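Local coordinates for hypothetical UPF0204 protein AF0625 (Archaeoglobus fulgidus, PDB 1YQE), which probably hydrolyses D-aminoacyl-tRNAs to free tRNA and D-amino acids as a zinc-dependent deacylase, limiting the toxicity of mischarged tRNA, at residues K52-Y57 against A77-S82; H143-I148 against S152-I157; K233-S238 against A265-L270; E241-D246 against K256-A261. All blocks are in the same frame, centred on the assembly; numbering follows the deposited sequence.

In the fold
Contacts 1 and 2 lie on the large mixed sheet and meet directly, since strands 73-81 and 152-159 are neighbours in it; both border the pyrophosphate, so apolar packing stands beside arginine and histidine chemistry. Contacts 3 and 4 belong to the smaller parallel sheet, where strands 242-245 and 268-271 are hydrogen-bonded neighbours, and there only aliphatic side chains meet. Contacts 2 and 4 are wholly buried at their touching residues, contact 1 mostly so, and contact 3 is partly exposed. The centres of contacts 1 and 4 are about 30 Å apart, on opposite sides of the chain's centre; contacts 3 and 4 are about 7 Å apart between centres.

Contact 1 of 4, residues K52-Y57 against A77-S82; sequences KERLIY and ASRHSS. With POP (pyrophosphate 2-), chain B.
R54 and R79 come together beside one phosphate of the pyrophosphate, NE of R54 lying 3.8 Å from NH2 of R79. The two side chains cross at about a right angle, with their guanidinium planes 37° apart, and the phosphate oxygens that they bind probably offset their like charge. R54 donates from both NE and NH2 to pyrophosphate O2, the NH2 bond being 2.9 Å long. A bend at chi2 (68°) turns the guanidinium to the phosphate, and CD1 of I56 lies over one face of that group. From R79, NH1 reaches pyrophosphate O1 at 2.9 Å, this oxygen lying in the guanidinium plane at its edge. The second phosphate is held by the strand: the backbone N of S81 gives pyrophosphate O5 a bond of 3.0 Å, while ND1 of H80 adds a weak one to the same oxygen. W164 makes a cation-pi contact with R79.

Apolar packing lies deeper. CD1 of L55 rests 3.8 Å from CB of S78 and also touches the carbonyl oxygen of A77. The hydroxyl of S78 turns to its own strand, OG donating to O of R79 at 2.8 Å on a lone pair in the carbonyl plane, and it also bonds D14. Loop and strand together form an anion-binding pocket near the C-terminal end of strand 73-81, an inner strand of the mixed sheet, and the pyrophosphate occupies it.

Contact 2 of 4, residues H143-I148 against S152-I157; sequences HGPSEI and SAFYEI. With POP (pyrophosphate 2-), chain B.
The loop leading into strand 152-159 folds back over that strand beside the pyrophosphate pocket, and P145 meets F154 at the centre of the contact. The two side chains approach from opposite directions: CD of P145 comes to the edge of the phenyl ring, near its plane, 3.4 Å from CZ of F154 and 3.7 Å from CE1 of F154. The meeting is therefore ring edge against a proline methylene. A cis peptide bond before P145 shapes the loop here, and the carbonyl oxygen of G144 lies obliquely to the same ring. F154 CG lies anti to its own carbonyl carbon (chi1 -82°), directing the ring to the loop, while F76 of the adjoining strand 73-81 stacks with it.

Further along, CG2 of I148 touches OG of S152 at 3.7 Å. This branch is the one anti to the backbone N of I148, and OG of S152 also makes a weak hydrogen bond to the carbonyl of K111. Strand 152-159 is an inner strand of the mixed sheet, and the loop packs on its side chains; E147 is the centre of an inverse gamma turn, its carboxylate bonded to S108.

Both segments also border the ligand. Pyrophosphate O4 lies in the plane of the H143 ring, at its edge, 3.4 Å from CE1 of H143. From the strand, OE2 of E156 only comes near, 4.0 Å from pyrophosphate O6, and E139 brings another carboxylate close to OE1 of E156.

Contact 3 of 4, residues K233-S238 against A265-L270; sequences KAVKLS and AGVEVL
Helix 228-238 packs here against the turn that joins helix 252-265 to strand 268-271, the last connection of a beta-alpha-beta unit in the parallel four-stranded sheet. One valine does the work on the helix side: V235 points its CG1 branch at the turn, meeting CG1 of V267 tip to tip at 3.9 Å and CB of A265 at 4.1 Å. Chi1 of 161° places that branch anti to the backbone N of V235, and CG1 alone makes both contacts. V267 answers with the branch that lies anti to its own carbonyl carbon. All three groups are aliphatic, and no hydrogen bond links the two segments.

The turn gets its shape from a Schellman motif that closes helix 252-265. G266 is the C-prime residue, its positive phi (72°) reversing the chain so that A265 on the last helical turn and V267 just beyond it both point toward V235. I243 of strand 242-245 touches both valines, so this packing continues inward onto the sheet. E268 and L270 then carry the chain into the sheet through backbone bonds to strand 242-245.

Within helix 228-238 the final turn is tied to itself. The carbonyl oxygen of A234 is gripped twice, by N and OG of S238 from opposite faces of its plane, and the 2.8 Å bond from OG of S238 to O of A234 reaches it 35° out of that plane.

Contact 4 of 4, residues E241-D246 against K256-A261; sequences EYIIID and KIVNEA
I243 and V258 form the centre of this contact, lying side by side and pointing opposite ways, with CG2 of I243 3.9 Å from CG1 of V258. The same valine methyl also meets I245, whose CG2 lies 4.1 Å away from CG1 of V258, so one branch of V258 serves two strand residues. Chi1 of 158° sets this branch anti to the backbone N of V258, which carries it toward the strand. At its far end I243 uses a different atom: CD1 of I243 touches the carbonyl oxygen of V258 at 3.8 Å. That CD1 of I243 also lies 4.2 Å from CB of A261, three residues on.

Behind these side chains stand the two backbones. Strand 242-245 and helix 256-261 run nearly antiparallel, at 166°, and the axes of these two short segments approach to 9.8 Å. I243 and I245 point toward the helix and I244 away from it. The pairing belongs to the beta-alpha-beta crossover of strand 242-245, helix 252-265 and strand 268-271.

Neighbouring elements extend the layer. V194 of strand 189-194 touches both I243 and V258, and V269 of strand 268-271 lies on V258. L231 of helix 228-238 packs against A261, and V250 against I245.

With no hydrogen bond or charge pair between the segments, the helix is seated by the fit of branched aliphatic groups, and burial of these methyls is the likely source of its hold.

Contact 1 of 4, residues K52-Y57 against A77-S82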
loop_
_atom_site.group_PDB
_atom_site.type_symbol
_atom_site.label_atom_id
_atom_site.label_comp_id
_atom_site.label_asym_id
_atom_site.label_seq_id
_atom_site.Cartn_x
_atom_site.Cartn_y
_atom_site.Cartn_z
ATOM N N LYS A 52 16.889 -10.771 -3.495
ATOM C CA LYS A 52 16.791 -12.087 -2.880
ATOM C C LYS A 52 16.291 -11.961 -1.448
ATOM O O LYS A 52 16.033 -12.956 -0.778
ATOM C CB LYS A 52 18.150 -12.802 -2.907
ATOM C CG LYS A 52 18.575 -13.259 -4.303
ATOM C CD LYS A 52 19.764 -14.218 -4.265
ATOM C CE LYS A 52 21.059 -13.506 -3.895
ATOM N NZ LYS A 52 21.462 -12.522 -4.938
ATOM N N GLU A 53 16.146 -10.727 -0.987
ATOM C CA GLU A 53 15.671 -10.477 0.367
ATOM C C GLU A 53 14.167 -10.660 0.498
ATOM O O GLU A 53 13.412 -10.443 -0.453
ATOM C CB GLU A 53 16.003 -9.051 0.796
ATOM C CG GLU A 53 17.468 -8.686 0.760
ATOM C CD GLU A 53 17.692 -7.245 1.161
ATOM O OE1 GLU A 53 18.855 -6.791 1.148
ATOM O OE2 GLU A 53 16.699 -6.564 1.491
ATOM N N ARG A 54 13.740 -11.066 1.687
ATOM C CA ARG A 54 12.325 -11.216 1.983
ATOM C C ARG A 54 11.886 -9.757 2.141
ATOM O O ARG A 54 12.480 -9.016 2.921
ATOM C CB ARG A 54 12.155 -11.977 3.300
ATOM C CG ARG A 54 10.728 -12.121 3.772
ATOM C CD ARG A 54 9.923 -13.033 2.868
ATOM N NE ARG A 54 8.608 -13.326 3.431
ATOM C CZ ARG A 54 8.418 -13.887 4.620
ATOM N NH1 ARG A 54 9.459 -14.216 5.371
ATOM N NH2 ARG A 54 7.189 -14.127 5.055
ATOM N N LEU A 55 10.867 -9.337 1.400
ATOM C CA LEU A 55 10.419 -7.944 1.460
ATOM C C LEU A 55 10.111 -7.369 2.843
ATOM O O LEU A 55 10.533 -6.259 3.149
ATOM C CB LEU A 55 9.214 -7.734 0.534
ATOM C CG LEU A 55 9.464 -8.072 -0.943
ATOM C CD1 LEU A 55 8.261 -7.656 -1.777
ATOM C CD2 LEU A 55 10.717 -7.364 -1.432
ATOM N N ILE A 56 9.392 -8.111 3.682
ATOM C CA ILE A 56 9.055 -7.603 5.013
ATOM C C ILE A 56 10.272 -7.257 5.868
ATOM O O ILE A 56 10.156 -6.514 6.837
ATOM C CB ILE A 56 8.158 -8.590 5.801
ATOM C CG1 ILE A 56 8.823 -9.964 5.884
ATOM C CG2 ILE A 56 6.780 -8.670 5.149
ATOM C CD1 ILE A 56 8.066 -10.950 6.766
ATOM N N TYR A 57 11.434 -7.795 5.513
ATOM C CA TYR A 57 12.658 -7.501 6.252
ATOM C C TYR A 57 13.566 -6.573 5.445
ATOM O O TYR A 57 14.688 -6.271 5.856
ATOM C CB TYR A 57 13.421 -8.789 6.576
ATOM C CG TYR A 57 12.670 -9.744 7.472
ATOM C CD1 TYR A 57 12.083 -10.898 6.957
ATOM C CD2 TYR A 57 12.540 -9.489 8.837
ATOM C CE1 TYR A 57 11.383 -11.780 7.781
ATOM C CE2 TYR A 57 11.840 -10.364 9.670
ATOM C CZ TYR A 57 11.265 -11.507 9.133
ATOM O OH TYR A 57 10.571 -12.377 9.948
ATOM N N ALA A 77 5.586 -5.664 -5.161
ATOM C CA ALA A 77 4.704 -6.688 -5.706
ATOM C C ALA A 77 5.001 -7.947 -4.907
ATOM O O ALA A 77 6.124 -8.442 -4.919
ATOM C CB ALA A 77 5.005 -6.912 -7.183
ATOM N N SER A 78 3.997 -8.462 -4.208
ATOM C CA SER A 78 4.210 -9.635 -3.382
ATOM C C SER A 78 2.957 -10.465 -3.175
ATOM O O SER A 78 1.853 -10.066 -3.533
ATOM C CB SER A 78 4.752 -9.195 -2.017
ATOM O OG SER A 78 4.568 -10.205 -1.036
ATOM N N ARG A 79 3.143 -11.640 -2.595
ATOM C CA ARG A 79 2.024 -12.509 -2.302
ATOM C C ARG A 79 1.481 -12.080 -0.944
ATOM O O ARG A 79 2.144 -11.347 -0.202
ATOM C CB ARG A 79 2.495 -13.962 -2.223
ATOM C CG ARG A 79 3.571 -14.194 -1.174
ATOM C CD ARG A 79 3.994 -15.652 -1.131
ATOM N NE ARG A 79 5.198 -15.848 -0.332
ATOM C CZ ARG A 79 5.269 -15.671 0.982
ATOM N NH1 ARG A 79 4.196 -15.293 1.662
ATOM N NH2 ARG A 79 6.417 -15.866 1.616
ATOM N N HIS A 80 0.267 -12.519 -0.634
ATOM C CA HIS A 80 -0.342 -12.235 0.658
ATOM C C HIS A 80 -0.730 -13.586 1.246
ATOM O O HIS A 80 -1.463 -14.349 0.621
ATOM C CB HIS A 80 -1.589 -11.357 0.518
ATOM C CG HIS A 80 -2.398 -11.269 1.777
ATOM N ND1 HIS A 80 -1.890 -10.765 2.955
ATOM C CD2 HIS A 80 -3.659 -11.679 2.056
ATOM C CE1 HIS A 80 -2.800 -10.873 3.906
ATOM N NE2 HIS A 80 -3.882 -11.425 3.388
ATOM N N SER A 81 -0.230 -13.884 2.440
ATOM C CA SER A 81 -0.539 -15.152 3.085
ATOM C C SER A 81 -1.540 -14.948 4.217
ATOM O O SER A 81 -1.344 -14.099 5.082
ATOM C CB SER A 81 0.745 -15.789 3.628
ATOM O OG SER A 81 0.484 -17.067 4.184
ATOM N N SER A 82 -2.619 -15.721 4.204
ATOM C CA SER A 82 -3.637 -15.610 5.239
ATOM C C SER A 82 -4.278 -16.957 5.520
ATOM O O SER A 82 -4.446 -17.778 4.615
ATOM C CB SER A 82 -4.714 -14.606 4.826
ATOM O OG SER A 82 -5.694 -14.471 5.842
HETATM P P1 POP B . 4.493 -12.878 4.048
HETATM O O1 POP B . 3.937 -14.263 4.336
HETATM O O2 POP B . 5.529 -12.996 2.924
HETATM O O3 POP B . 5.191 -12.296 5.268
HETATM O O POP B . 3.318 -11.850 3.478
HETATM P P2 POP B . 2.136 -11.160 4.420
HETATM O O4 POP B . 2.159 -11.636 5.848
HETATM O O5 POP B . 0.800 -11.447 3.819
HETATM O O6 POP B . 2.429 -9.584 4.272
#

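Contact 2 of 4, residues H143-I148 against S152-I157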
loop_
_atom_site.group_PDB
_atom_site.type_symbol
_atom_site.label_atom_id
_atom_site.label_comp_id
_atom_site.label_asym_id
_atom_site.label_seq_id
_atom_site.Cartn_x
_atom_site.Cartn_y
_atom_site.Cartn_z
ATOM N N HIS A 143 3.211 -5.033 9.512
ATOM C CA HIS A 143 4.419 -5.712 9.065
ATOM C C HIS A 143 5.476 -4.800 8.462
ATOM O O HIS A 143 5.201 -3.653 8.106
ATOM C CB HIS A 143 4.057 -6.820 8.068
ATOM C CG HIS A 143 3.355 -7.987 8.695
ATOM N ND1 HIS A 143 2.982 -9.105 7.981
ATOM C CD2 HIS A 143 2.964 -8.210 9.973
ATOM C CE1 HIS A 143 2.393 -9.968 8.792
ATOM N NE2 HIS A 143 2.371 -9.449 10.005
ATOM N N GLY A 144 6.694 -5.321 8.364
ATOM C CA GLY A 144 7.784 -4.553 7.789
ATOM C C GLY A 144 7.640 -4.538 6.276
ATOM O O GLY A 144 6.728 -5.165 5.738
ATOM N N PRO A 145 8.506 -3.817 5.557
ATOM C CA PRO A 145 9.604 -3.023 6.115
ATOM C C PRO A 145 9.102 -1.656 6.599
ATOM O O PRO A 145 8.241 -1.033 5.971
ATOM C CB PRO A 145 10.570 -2.925 4.938
ATOM C CG PRO A 145 9.603 -2.792 3.762
ATOM C CD PRO A 145 8.549 -3.829 4.080
ATOM N N SER A 146 9.621 -1.194 7.730
ATOM C CA SER A 146 9.196 0.094 8.257
ATOM C C SER A 146 10.143 1.214 7.850
ATOM O O SER A 146 9.742 2.375 7.771
ATOM C CB SER A 146 9.109 0.040 9.781
ATOM O OG SER A 146 10.374 -0.255 10.334
ATOM N N GLU A 147 11.395 0.860 7.583
ATOM C CA GLU A 147 12.393 1.855 7.227
ATOM C C GLU A 147 12.486 2.136 5.730
ATOM O O GLU A 147 13.477 1.806 5.087
ATOM C CB GLU A 147 13.756 1.428 7.772
ATOM C CG GLU A 147 13.705 0.963 9.229
ATOM C CD GLU A 147 13.023 1.957 10.156
ATOM O OE1 GLU A 147 13.536 3.083 10.316
ATOM O OE2 GLU A 147 11.971 1.616 10.731
ATOM N N ILE A 148 11.437 2.745 5.188
ATOM C CA ILE A 148 11.382 3.104 3.773
ATOM C C ILE A 148 10.998 4.579 3.723
ATOM O O ILE A 148 9.950 4.964 4.240
ATOM C CB ILE A 148 10.316 2.280 3.013
ATOM C CG1 ILE A 148 10.617 0.780 3.139
ATOM C CG2 ILE A 148 10.287 2.701 1.544
ATOM C CD1 ILE A 148 11.933 0.328 2.495
ATOM N N SER A 152 5.733 4.464 -0.821
ATOM C CA SER A 152 5.572 3.076 -1.227
ATOM C C SER A 152 4.283 2.434 -0.747
ATOM O O SER A 152 3.527 3.016 0.026
ATOM C CB SER A 152 6.762 2.243 -0.739
ATOM O OG SER A 152 6.732 2.083 0.669
ATOM N N ALA A 153 4.047 1.220 -1.230
ATOM C CA ALA A 153 2.875 0.440 -0.853
ATOM C C ALA A 153 3.062 -0.976 -1.378
ATOM O O ALA A 153 3.883 -1.210 -2.272
ATOM C CB ALA A 153 1.596 1.062 -1.440
ATOM N N PHE A 154 2.317 -1.917 -0.804
ATOM C CA PHE A 154 2.379 -3.311 -1.216
ATOM C C PHE A 154 1.116 -3.670 -1.995
ATOM O O PHE A 154 0.000 -3.403 -1.545
ATOM C CB PHE A 154 2.492 -4.238 0.000
ATOM C CG PHE A 154 3.890 -4.375 0.531
ATOM C CD1 PHE A 154 4.527 -3.299 1.141
ATOM C CD2 PHE A 154 4.569 -5.582 0.419
ATOM C CE1 PHE A 154 5.827 -3.431 1.636
ATOM C CE2 PHE A 154 5.861 -5.721 0.909
ATOM C CZ PHE A 154 6.492 -4.642 1.518
ATOM N N TYR A 155 1.316 -4.264 -3.165
ATOM C CA TYR A 155 0.230 -4.689 -4.043
ATOM C C TYR A 155 0.358 -6.201 -4.076
ATOM O O TYR A 155 1.328 -6.731 -4.613
ATOM C CB TYR A 155 0.433 -4.069 -5.426
ATOM C CG TYR A 155 0.560 -2.563 -5.358
ATOM C CD1 TYR A 155 1.751 -1.954 -4.945
ATOM C CD2 TYR A 155 -0.532 -1.747 -5.629
ATOM C CE1 TYR A 155 1.839 -0.561 -4.801
ATOM C CE2 TYR A 155 -0.459 -0.372 -5.492
ATOM C CZ TYR A 155 0.725 0.220 -5.077
ATOM O OH TYR A 155 0.766 1.586 -4.940
ATOM N N GLU A 156 -0.621 -6.896 -3.500
ATOM C CA GLU A 156 -0.529 -8.342 -3.396
ATOM C C GLU A 156 -1.701 -9.167 -3.913
ATOM O O GLU A 156 -2.759 -8.642 -4.264
ATOM C CB GLU A 156 -0.285 -8.705 -1.927
ATOM C CG GLU A 156 0.686 -7.762 -1.226
ATOM C CD GLU A 156 0.850 -8.053 0.256
ATOM O OE1 GLU A 156 -0.111 -8.547 0.890
ATOM O OE2 GLU A 156 1.940 -7.774 0.790
ATOM N N ILE A 157 -1.474 -10.477 -3.930
ATOM C CA ILE A 157 -2.452 -11.470 -4.349
ATOM C C ILE A 157 -2.530 -12.481 -3.212
ATOM O O ILE A 157 -1.504 -13.054 -2.831
ATOM C CB ILE A 157 -1.992 -12.222 -5.609
ATOM C CG1 ILE A 157 -1.817 -11.244 -6.768
ATOM C CG2 ILE A 157 -3.001 -13.302 -5.970
ATOM C CD1 ILE A 157 -1.295 -11.898 -8.033
HETATM P P1 POP B . 4.493 -12.878 4.048
HETATM O O1 POP B . 3.937 -14.263 4.336
HETATM O O2 POP B . 5.529 -12.996 2.924
HETATM O O3 POP B . 5.191 -12.296 5.268
HETATM O O POP B . 3.318 -11.850 3.478
HETATM P P2 POP B . 2.136 -11.160 4.420
HETATM O O4 POP B . 2.159 -11.636 5.848
HETATM O O5 POP B . 0.800 -11.447 3.819
HETATM O O6 POP B . 2.429 -9.584 4.272
#

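Contact 3 of 4, residues K233-S238 against A265-L270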
loop_
_atom_site.group_PDB
_atom_site.type_symbol
_atom_site.label_atom_id
_atom_site.label_comp_id
_atom_site.label_asym_id
_atom_site.label_seq_id
_atom_site.Cartn_x
_atom_site.Cartn_y
_atom_site.Cartn_z
ATOM N N LYS A 233 2.549 11.712 13.429
ATOM C CA LYS A 233 3.622 11.243 12.562
ATOM C C LYS A 233 3.043 10.564 11.321
ATOM O O LYS A 233 3.548 10.738 10.213
ATOM C CB LYS A 233 4.520 10.237 13.292
ATOM C CG LYS A 233 5.486 9.523 12.348
ATOM C CD LYS A 233 5.991 8.187 12.900
ATOM C CE LYS A 233 6.970 8.365 14.045
ATOM N NZ LYS A 233 7.613 7.070 14.418
ATOM N N ALA A 234 1.993 9.773 11.518
ATOM C CA ALA A 234 1.349 9.073 10.411
ATOM C C ALA A 234 0.721 10.069 9.433
ATOM O O ALA A 234 0.874 9.942 8.218
ATOM C CB ALA A 234 0.279 8.126 10.947
ATOM N N VAL A 235 0.008 11.048 9.973
ATOM C CA VAL A 235 -0.642 12.063 9.150
ATOM C C VAL A 235 0.371 12.852 8.321
ATOM O O VAL A 235 0.208 13.000 7.110
ATOM C CB VAL A 235 -1.470 13.032 10.032
ATOM C CG1 VAL A 235 -1.754 14.335 9.293
ATOM C CG2 VAL A 235 -2.779 12.367 10.424
ATOM N N LYS A 236 1.421 13.346 8.968
ATOM C CA LYS A 236 2.434 14.119 8.260
ATOM C C LYS A 236 3.160 13.273 7.226
ATOM O O LYS A 236 3.459 13.740 6.124
ATOM C CB LYS A 236 3.435 14.720 9.252
ATOM C CG LYS A 236 2.828 15.750 10.179
ATOM C CD LYS A 236 3.839 16.262 11.201
ATOM C CE LYS A 236 4.954 17.064 10.548
ATOM N NZ LYS A 236 5.899 17.606 11.564
ATOM N N LEU A 237 3.436 12.022 7.574
ATOM C CA LEU A 237 4.120 11.107 6.669
ATOM C C LEU A 237 3.240 10.817 5.449
ATOM O O LEU A 237 3.723 10.743 4.320
ATOM C CB LEU A 237 4.442 9.801 7.406
ATOM C CG LEU A 237 5.465 8.859 6.772
ATOM C CD1 LEU A 237 6.805 9.573 6.651
ATOM C CD2 LEU A 237 5.605 7.604 7.630
ATOM N N SER A 238 1.944 10.660 5.688
ATOM C CA SER A 238 0.986 10.376 4.624
ATOM C C SER A 238 0.620 11.617 3.818
ATOM O O SER A 238 0.030 11.506 2.747
ATOM C CB SER A 238 -0.297 9.784 5.216
ATOM O OG SER A 238 -0.035 8.592 5.939
ATOM N N ALA A 265 -1.881 18.482 14.279
ATOM C CA ALA A 265 -1.483 18.447 12.877
ATOM C C ALA A 265 -2.305 19.401 12.013
ATOM O O ALA A 265 -1.973 19.639 10.854
ATOM C CB ALA A 265 -1.606 17.027 12.340
ATOM N N GLY A 266 -3.384 19.934 12.571
ATOM C CA GLY A 266 -4.219 20.857 11.818
ATOM C C GLY A 266 -5.029 20.197 10.719
ATOM O O GLY A 266 -5.197 20.755 9.632
ATOM N N VAL A 267 -5.534 18.998 10.987
ATOM C CA VAL A 267 -6.331 18.298 9.992
ATOM C C VAL A 267 -7.743 18.064 10.517
ATOM O O VAL A 267 -7.993 18.191 11.716
ATOM C CB VAL A 267 -5.663 16.958 9.591
ATOM C CG1 VAL A 267 -4.285 17.240 8.984
ATOM C CG2 VAL A 267 -5.531 16.038 10.805
ATOM N N GLU A 268 -8.667 17.736 9.616
ATOM C CA GLU A 268 -10.056 17.510 9.997
ATOM C C GLU A 268 -10.428 16.040 10.190
ATOM O O GLU A 268 -10.007 15.175 9.426
ATOM C CB GLU A 268 -10.985 18.141 8.952
ATOM C CG GLU A 268 -12.456 17.784 9.131
ATOM C CD GLU A 268 -13.356 18.505 8.143
ATOM O OE1 GLU A 268 -13.049 18.494 6.931
ATOM O OE2 GLU A 268 -14.377 19.079 8.581
ATOM N N VAL A 269 -11.228 15.769 11.219
ATOM C CA VAL A 269 -11.686 14.411 11.504
ATOM C C VAL A 269 -13.061 14.197 10.874
ATOM O O VAL A 269 -13.964 15.008 11.070
ATOM C CB VAL A 269 -11.833 14.158 13.019
ATOM C CG1 VAL A 269 -12.346 12.741 13.259
ATOM C CG2 VAL A 269 -10.504 14.361 13.721
ATOM N N LEU A 270 -13.214 13.102 10.129
ATOM C CA LEU A 270 -14.477 12.769 9.471
ATOM C C LEU A 270 -14.924 11.329 9.744
ATOM O O LEU A 270 -14.103 10.408 9.779
ATOM C CB LEU A 270 -14.353 12.955 7.955
ATOM C CG LEU A 270 -14.232 14.372 7.394
ATOM C CD1 LEU A 270 -14.029 14.298 5.885
ATOM C CD2 LEU A 270 -15.485 15.174 7.728
#

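Contact 4 of 4, residues E241-D246 against K256-A261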
loop_
_atom_site.group_PDB
_atom_site.type_symbol
_atom_site.label_atom_id
_atom_site.label_comp_id
_atom_site.label_asym_id
_atom_site.label_seq_id
_atom_site.Cartn_x
_atom_site.Cartn_y
_atom_site.Cartn_z
ATOM N N GLU A 241 -4.702 15.292 4.953
ATOM C CA GLU A 241 -5.370 16.503 5.408
ATOM C C GLU A 241 -6.564 16.093 6.259
ATOM O O GLU A 241 -7.325 16.940 6.722
ATOM C CB GLU A 241 -5.858 17.340 4.220
ATOM C CG GLU A 241 -4.757 18.049 3.444
ATOM C CD GLU A 241 -3.885 18.928 4.333
ATOM O OE1 GLU A 241 -4.428 19.613 5.228
ATOM O OE2 GLU A 241 -2.651 18.942 4.128
ATOM N N TYR A 242 -6.713 14.789 6.480
ATOM C CA TYR A 242 -7.847 14.275 7.247
ATOM C C TYR A 242 -7.537 12.987 7.992
ATOM O O TYR A 242 -6.596 12.272 7.662
ATOM C CB TYR A 242 -9.010 13.926 6.312
ATOM C CG TYR A 242 -9.508 15.022 5.416
ATOM C CD1 TYR A 242 -10.491 15.911 5.852
ATOM C CD2 TYR A 242 -9.016 15.162 4.120
ATOM C CE1 TYR A 242 -10.975 16.908 5.015
ATOM C CE2 TYR A 242 -9.494 16.162 3.275
ATOM C CZ TYR A 242 -10.472 17.027 3.729
ATOM O OH TYR A 242 -10.961 18.003 2.895
ATOM N N ILE A 243 -8.359 12.706 8.998
ATOM C CA ILE A 243 -8.282 11.455 9.737
ATOM C C ILE A 243 -9.717 10.951 9.630
ATOM O O ILE A 243 -10.652 11.669 9.979
ATOM C CB ILE A 243 -7.966 11.624 11.240
ATOM C CG1 ILE A 243 -6.560 12.187 11.433
ATOM C CG2 ILE A 243 -8.052 10.256 11.938
ATOM C CD1 ILE A 243 -6.197 12.452 12.880
ATOM N N ILE A 244 -9.899 9.747 9.107
ATOM C CA ILE A 244 -11.238 9.181 9.000
ATOM C C ILE A 244 -11.351 8.104 10.066
ATOM O O ILE A 244 -10.438 7.301 10.237
ATOM C CB ILE A 244 -11.478 8.545 7.612
ATOM C CG1 ILE A 244 -11.501 9.632 6.539
ATOM C CG2 ILE A 244 -12.794 7.782 7.606
ATOM C CD1 ILE A 244 -11.490 9.090 5.124
ATOM N N ILE A 245 -12.466 8.091 10.791
ATOM C CA ILE A 245 -12.663 7.089 11.828
ATOM C C ILE A 245 -13.794 6.135 11.469
ATOM O O ILE A 245 -14.761 6.516 10.804
ATOM C CB ILE A 245 -13.003 7.730 13.199
ATOM C CG1 ILE A 245 -14.235 8.631 13.062
ATOM C CG2 ILE A 245 -11.800 8.504 13.732
ATOM C CD1 ILE A 245 -14.749 9.172 14.381
ATOM N N ASP A 246 -13.646 4.887 11.890
ATOM C CA ASP A 246 -14.674 3.879 11.670
ATOM C C ASP A 246 -15.502 4.054 12.939
ATOM O O ASP A 246 -15.221 3.428 13.960
ATOM C CB ASP A 246 -14.050 2.482 11.623
ATOM C CG ASP A 246 -15.077 1.388 11.384
ATOM O OD1 ASP A 246 -16.211 1.519 11.888
ATOM O OD2 ASP A 246 -14.747 0.392 10.707
ATOM N N LYS A 256 -10.271 10.313 21.566
ATOM C CA LYS A 256 -9.597 11.403 22.252
ATOM C C LYS A 256 -8.227 11.673 21.628
ATOM O O LYS A 256 -7.888 12.820 21.337
ATOM C CB LYS A 256 -9.429 11.076 23.737
ATOM C CG LYS A 256 -8.752 12.185 24.532
ATOM C CD LYS A 256 -8.556 11.783 25.986
ATOM C CE LYS A 256 -7.805 12.855 26.764
ATOM N NZ LYS A 256 -7.577 12.445 28.178
ATOM N N ILE A 257 -7.442 10.621 21.419
ATOM C CA ILE A 257 -6.122 10.802 20.837
ATOM C C ILE A 257 -6.241 11.190 19.370
ATOM O O ILE A 257 -5.381 11.882 18.841
ATOM C CB ILE A 257 -5.248 9.541 20.983
ATOM C CG1 ILE A 257 -5.805 8.402 20.138
ATOM C CG2 ILE A 257 -5.183 9.130 22.452
ATOM C CD1 ILE A 257 -4.964 7.146 20.199
ATOM N N VAL A 258 -7.307 10.743 18.712
ATOM C CA VAL A 258 -7.521 11.108 17.315
ATOM C C VAL A 258 -7.734 12.618 17.251
ATOM O O VAL A 258 -7.105 13.307 16.456
ATOM C CB VAL A 258 -8.756 10.384 16.718
ATOM C CG1 VAL A 258 -9.287 11.147 15.506
ATOM C CG2 VAL A 258 -8.373 8.968 16.318
ATOM N N ASN A 259 -8.621 13.126 18.102
ATOM C CA ASN A 259 -8.909 14.557 18.147
ATOM C C ASN A 259 -7.667 15.348 18.540
ATOM O O ASN A 259 -7.434 16.441 18.029
ATOM C CB ASN A 259 -10.052 14.837 19.128
ATOM C CG ASN A 259 -11.409 14.467 18.560
ATOM O OD1 ASN A 259 -12.419 14.503 19.261
ATOM N ND2 ASN A 259 -11.440 14.118 17.280
ATOM N N GLU A 260 -6.870 14.786 19.442
ATOM C CA GLU A 260 -5.636 15.435 19.869
ATOM C C GLU A 260 -4.728 15.584 18.650
ATOM O O GLU A 260 -4.223 16.671 18.364
ATOM C CB GLU A 260 -4.918 14.594 20.933
ATOM C CG GLU A 260 -5.625 14.515 22.279
ATOM C CD GLU A 260 -4.850 13.698 23.308
ATOM O OE1 GLU A 260 -4.713 12.470 23.134
ATOM O OE2 GLU A 260 -4.372 14.287 24.299
ATOM N N ALA A 261 -4.538 14.479 17.931
ATOM C CA ALA A 261 -3.691 14.446 16.742
ATOM C C ALA A 261 -4.200 15.391 15.659
ATOM O O ALA A 261 -3.418 16.093 15.014
ATOM C CB ALA A 261 -3.610 13.015 16.199
#